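Local coordinates for protein AimR transcriptional regulator (Bacillus phage phi3T, PDB 5ZVV) that activates transcription of the phage aimX locus as a homodimer and is switched off by the arbitrium peptide, so deciding between lysis and lysogeny, at residues L336-I348 with F359-G371. Residues are numbered along the deposited sequence; the frame is centred on the assembly and turned at random.
Sequences LISQDKTDYYKSI and FIQLPLLQLERMG
L367 is the knob of this contact: its side chain drops into a hole framed by K341, Y344, Y345 and I348, joining helices 341-353 and 361-369. The axes of their segments 341-348 and 361-369 run roughly antiparallel, at 149°, 8.8 Å apart at closest approach. Within the hole L367 CD2 rests on Y344 CB, and L367 CD1 reaches the edge of the Y345 ring and I348 CD1 (3.6 Å). Closer to the interhelical turn, P363 wedges its ring against Y344, S347 and I348, with P363 CG 3.6 Å from I348 CG1; I348 also meets L364 and, through CG2, I360. The Y344 ring fills the hollow between P363, Q366, L367 and M370. Q366 CB lies over one face, 4.2 Å from the ring centroid, a CH-pi contact. With Q366 CG anti to the backbone N (chi1 -163°), that atom comes up against Y344 CZ and OH. Selenomethionine M370 brings SE obliquely to the same ring, 3.7 Å from Y344 CE2, while its bent tail puts CE against K341 CG (3.8 Å). Y332 of helix 324-338 also packs on Y344, and L379 of the second subunit on Y345 and I348. No direct hydrogen bond spans the two segments: a water 2.6 Å from Y344 OH bonds only weakly to Q366 NE2, and S347 OG hydrogen-bonds to G328 O. Cohesion in this helical hairpin of a TPR-clan protein therefore rests mainly on apolar fit and the ring contacts of Y344.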
loop_
_atom_site.group_PDB
_atom_site.type_symbol
_atom_site.label_atom_id
_atom_site.label_comp_id
_atom_site.label_asym_id
_atom_site.label_seq_id
_atom_site.Cartn_x
_atom_site.Cartn_y
_atom_site.Cartn_z
ATOM N N LEU A 336 18.797 22.129 14.225
ATOM C CA LEU A 336 19.379 22.390 15.537
ATOM C C LEU A 336 20.635 23.242 15.419
ATOM O O LEU A 336 20.870 24.132 16.244
ATOM C CB LEU A 336 19.690 21.077 16.256
ATOM C CG LEU A 336 18.497 20.319 16.840
ATOM C CD1 LEU A 336 18.965 19.062 17.556
ATOM C CD2 LEU A 336 17.707 21.211 17.782
ATOM N N ILE A 337 21.447 22.996 14.389
ATOM C CA ILE A 337 22.651 23.803 14.203
ATOM C C ILE A 337 22.292 25.190 13.681
ATOM O O ILE A 337 22.683 26.211 14.260
ATOM C CB ILE A 337 23.637 23.083 13.264
ATOM C CG1 ILE A 337 24.278 21.891 13.978
ATOM C CG2 ILE A 337 24.696 24.054 12.751
ATOM C CD1 ILE A 337 25.224 21.093 13.104
ATOM N N SER A 338 21.530 25.251 12.588
ATOM C CA SER A 338 21.315 26.511 11.886
ATOM C C SER A 338 20.302 27.408 12.584
ATOM O O SER A 338 20.357 28.632 12.420
ATOM C CB SER A 338 20.847 26.242 10.456
ATOM O OG SER A 338 19.505 25.783 10.441
ATOM N N GLN A 339 19.375 26.826 13.348
ATOM C CA GLN A 339 18.223 27.546 13.896
ATOM C C GLN A 339 17.401 28.212 12.794
ATOM O O GLN A 339 16.730 29.220 13.027
ATOM C CB GLN A 339 18.644 28.576 14.948
ATOM C CG GLN A 339 19.154 27.964 16.237
ATOM C CD GLN A 339 19.412 29.000 17.311
ATOM O OE1 GLN A 339 19.882 30.102 17.028
ATOM N NE2 GLN A 339 19.096 28.654 18.554
ATOM N N ASP A 340 17.453 27.653 11.590
ATOM C CA ASP A 340 16.672 28.129 10.459
ATOM C C ASP A 340 15.422 27.269 10.329
ATOM O O ASP A 340 15.511 26.036 10.295
ATOM C CB ASP A 340 17.503 28.077 9.176
ATOM C CG ASP A 340 16.861 28.826 8.029
ATOM O OD1 ASP A 340 15.711 29.288 8.182
ATOM O OD2 ASP A 340 17.508 28.950 6.969
ATOM N N LYS A 341 14.258 27.921 10.256
ATOM C CA LYS A 341 12.994 27.189 10.281
ATOM C C LYS A 341 12.811 26.312 9.048
ATOM O O LYS A 341 12.079 25.317 9.106
ATOM C CB LYS A 341 11.825 28.164 10.415
ATOM C CG LYS A 341 11.719 28.831 11.779
ATOM C CD LYS A 341 10.533 29.784 11.834
ATOM C CE LYS A 341 10.357 30.380 13.222
ATOM N NZ LYS A 341 9.213 31.334 13.272
ATOM N N THR A 342 13.462 26.655 7.932
ATOM C CA THR A 342 13.297 25.858 6.719
ATOM C C THR A 342 13.838 24.445 6.895
ATOM O O THR A 342 13.321 23.502 6.284
ATOM C CB THR A 342 13.974 26.543 5.528
ATOM O OG1 THR A 342 13.850 25.712 4.366
ATOM C CG2 THR A 342 15.445 26.781 5.801
ATOM N N ASP A 343 14.869 24.276 7.726
ATOM C CA ASP A 343 15.388 22.939 7.988
ATOM C C ASP A 343 14.376 22.101 8.756
ATOM O O ASP A 343 14.216 20.904 8.484
ATOM C CB ASP A 343 16.708 23.030 8.752
ATOM C CG ASP A 343 17.840 23.557 7.896
ATOM O OD1 ASP A 343 17.863 23.238 6.689
ATOM O OD2 ASP A 343 18.704 24.285 8.427
ATOM N N TYR A 344 13.681 22.712 9.717
ATOM C CA TYR A 344 12.610 22.007 10.414
ATOM C C TYR A 344 11.433 21.725 9.487
ATOM O O TYR A 344 10.775 20.686 9.623
ATOM C CB TYR A 344 12.164 22.814 11.633
ATOM C CG TYR A 344 13.258 22.994 12.663
ATOM C CD1 TYR A 344 13.941 21.900 13.179
ATOM C CD2 TYR A 344 13.621 24.260 13.106
ATOM C CE1 TYR A 344 14.945 22.059 14.119
ATOM C CE2 TYR A 344 14.625 24.431 14.045
ATOM C CZ TYR A 344 15.285 23.326 14.545
ATOM O OH TYR A 344 16.281 23.489 15.482
ATOM N N TYR A 345 11.164 22.622 8.534
ATOM C CA TYR A 345 10.128 22.361 7.538
ATOM C C TYR A 345 10.482 21.146 6.691
ATOM O O TYR A 345 9.641 20.269 6.454
ATOM C CB TYR A 345 9.926 23.593 6.652
ATOM C CG TYR A 345 9.510 24.847 7.395
ATOM C CD1 TYR A 345 8.860 24.772 8.622
ATOM C CD2 TYR A 345 9.765 26.106 6.865
ATOM C CE1 TYR A 345 8.478 25.915 9.300
ATOM C CE2 TYR A 345 9.389 27.254 7.536
ATOM C CZ TYR A 345 8.745 27.152 8.752
ATOM O OH TYR A 345 8.369 28.292 9.425
ATOM N N LYS A 346 11.733 21.073 6.227
ATOM C CA LYS A 346 12.158 19.932 5.422
ATOM C C LYS A 346 12.142 18.646 6.238
ATOM O O LYS A 346 11.736 17.590 5.735
ATOM C CB LYS A 346 13.547 20.190 4.835
ATOM C CG LYS A 346 13.588 21.331 3.827
ATOM C CD LYS A 346 14.822 21.264 2.936
ATOM C CE LYS A 346 15.961 22.113 3.473
ATOM N NZ LYS A 346 15.646 23.566 3.401
ATOM N N SER A 347 12.581 18.716 7.498
ATOM C CA SER A 347 12.470 17.568 8.392
ATOM C C SER A 347 11.029 17.080 8.474
ATOM O O SER A 347 10.762 15.873 8.384
ATOM C CB SER A 347 12.997 17.937 9.780
ATOM O OG SER A 347 12.614 16.969 10.744
ATOM N N ILE A 348 10.084 18.011 8.632
ATOM C CA ILE A 348 8.672 17.644 8.675
ATOM C C ILE A 348 8.256 16.967 7.377
ATOM O O ILE A 348 7.561 15.944 7.390
ATOM C CB ILE A 348 7.805 18.884 8.967
ATOM C CG1 ILE A 348 8.025 19.364 10.401
ATOM C CG2 ILE A 348 6.330 18.578 8.729
ATOM C CD1 ILE A 348 7.378 20.690 10.703
ATOM N N PHE A 359 8.064 10.488 15.325
ATOM C CA PHE A 359 9.220 11.365 15.464
ATOM C C PHE A 359 9.037 12.715 14.784
ATOM O O PHE A 359 9.904 13.585 14.933
ATOM C CB PHE A 359 10.474 10.672 14.927
ATOM C CG PHE A 359 10.900 9.490 15.747
ATOM C CD1 PHE A 359 11.535 9.671 16.964
ATOM C CD2 PHE A 359 10.656 8.200 15.308
ATOM C CE1 PHE A 359 11.922 8.589 17.727
ATOM C CE2 PHE A 359 11.040 7.114 16.064
ATOM C CZ PHE A 359 11.675 7.307 17.276
ATOM N N ILE A 360 7.931 12.922 14.064
ATOM C CA ILE A 360 7.664 14.228 13.474
ATOM C C ILE A 360 7.509 15.295 14.549
ATOM O O ILE A 360 7.614 16.492 14.260
ATOM C CB ILE A 360 6.416 14.158 12.567
ATOM C CG1 ILE A 360 6.293 15.426 11.717
ATOM C CG2 ILE A 360 5.157 13.937 13.398
ATOM C CD1 ILE A 360 5.159 15.387 10.722
ATOM N N GLN A 361 7.275 14.892 15.797
ATOM C CA GLN A 361 7.195 15.871 16.869
ATOM C C GLN A 361 8.547 16.499 17.174
ATOM O O GLN A 361 8.588 17.561 17.803
ATOM C CB GLN A 361 6.613 15.232 18.131
ATOM C CG GLN A 361 7.429 14.084 18.695
ATOM C CD GLN A 361 6.743 13.408 19.868
ATOM O OE1 GLN A 361 6.605 13.994 20.943
ATOM N NE2 GLN A 361 6.298 12.173 19.663
ATOM N N LEU A 362 9.649 15.877 16.739
ATOM C CA LEU A 362 10.966 16.472 16.972
ATOM C C LEU A 362 11.053 17.885 16.412
ATOM O O LEU A 362 11.295 18.824 17.191
ATOM C CB LEU A 362 12.066 15.561 16.412
ATOM C CG LEU A 362 12.433 14.300 17.181
ATOM C CD1 LEU A 362 13.484 13.523 16.410
ATOM C CD2 LEU A 362 12.950 14.680 18.546
ATOM N N PRO A 363 10.858 18.120 15.107
ATOM C CA PRO A 363 10.878 19.514 14.640
ATOM C C PRO A 363 9.696 20.320 15.146
ATOM O O PRO A 363 9.860 21.501 15.485
ATOM C CB PRO A 363 10.870 19.373 13.112
ATOM C CG PRO A 363 10.226 18.069 12.867
ATOM C CD PRO A 363 10.653 17.182 13.984
ATOM N N LEU A 364 8.510 19.709 15.217
ATOM C CA LEU A 364 7.330 20.419 15.705
ATOM C C LEU A 364 7.573 21.001 17.092
ATOM O O LEU A 364 7.368 22.201 17.316
ATOM C CB LEU A 364 6.122 19.485 15.711
ATOM C CG LEU A 364 5.617 19.070 14.328
ATOM C CD1 LEU A 364 4.499 18.046 14.447
ATOM C CD2 LEU A 364 5.152 20.290 13.549
ATOM N N LEU A 365 8.025 20.164 18.036
ATOM C CA LEU A 365 8.390 20.665 19.359
ATOM C C LEU A 365 9.373 21.822 19.252
ATOM O O LEU A 365 9.223 22.843 19.934
ATOM C CB LEU A 365 8.990 19.542 20.210
ATOM C CG LEU A 365 8.052 18.468 20.768
ATOM C CD1 LEU A 365 8.856 17.330 21.378
ATOM C CD2 LEU A 365 7.092 19.058 21.791
ATOM N N GLN A 366 10.373 21.689 18.378
ATOM C CA GLN A 366 11.334 22.769 18.209
ATOM C C GLN A 366 10.666 24.002 17.617
ATOM O O GLN A 366 10.971 25.131 18.015
ATOM C CB GLN A 366 12.499 22.303 17.338
ATOM C CG GLN A 366 13.719 23.195 17.431
ATOM C CD GLN A 366 14.275 23.284 18.839
ATOM O OE1 GLN A 366 14.172 22.340 19.622
ATOM N NE2 GLN A 366 14.864 24.428 19.169
ATOM N N LEU A 367 9.736 23.805 16.680
ATOM C CA LEU A 367 8.944 24.931 16.198
ATOM C C LEU A 367 8.091 25.518 17.313
ATOM O O LEU A 367 7.831 26.726 17.324
ATOM C CB LEU A 367 8.066 24.497 15.023
ATOM C CG LEU A 367 8.781 24.201 13.702
ATOM C CD1 LEU A 367 7.791 23.732 12.648
ATOM C CD2 LEU A 367 9.539 25.425 13.213
ATOM N N GLU A 368 7.666 24.684 18.268
ATOM C CA GLU A 368 6.851 25.176 19.373
ATOM C C GLU A 368 7.666 26.058 20.310
ATOM O O GLU A 368 7.167 27.077 20.801
ATOM C CB GLU A 368 6.238 24.005 20.140
ATOM C CG GLU A 368 5.327 24.430 21.278
ATOM C CD GLU A 368 4.757 23.254 22.041
ATOM O OE1 GLU A 368 4.217 23.467 23.148
ATOM O OE2 GLU A 368 4.845 22.116 21.535
ATOM N N ARG A 369 8.921 25.679 20.575
ATOM C CA ARG A 369 9.787 26.518 21.395
ATOM C C ARG A 369 10.046 27.867 20.739
ATOM O O ARG A 369 10.204 28.876 21.436
ATOM C CB ARG A 369 11.119 25.814 21.659
ATOM C CG ARG A 369 11.027 24.472 22.371
ATOM C CD ARG A 369 12.430 23.932 22.630
ATOM N NE ARG A 369 12.440 22.566 23.146
ATOM C CZ ARG A 369 13.549 21.878 23.403
ATOM N NH1 ARG A 369 14.736 22.430 23.191
ATOM N NH2 ARG A 369 13.474 20.639 23.870
HETATM N N MSE A 370 10.088 27.908 19.411
HETATM C CA MSE A 370 10.429 29.129 18.691
HETATM C C MSE A 370 9.217 30.033 18.494
HETATM O O MSE A 370 9.287 31.033 17.781
HETATM C CB MSE A 370 11.057 28.787 17.338
HETATM C CG MSE A 370 12.282 27.890 17.440
HETATM SE SE MSE A 370 12.905 27.241 15.708
HETATM C CE MSE A 370 13.723 28.886 15.038
ATOM N N GLY A 371 8.105 29.674 19.130
ATOM C CA GLY A 371 6.929 30.518 19.118
ATOM C C GLY A 371 5.971 30.299 17.971
ATOM O O GLY A 371 5.372 31.266 17.486
HETATM O O HOH W 1 16.894 25.611 16.866
#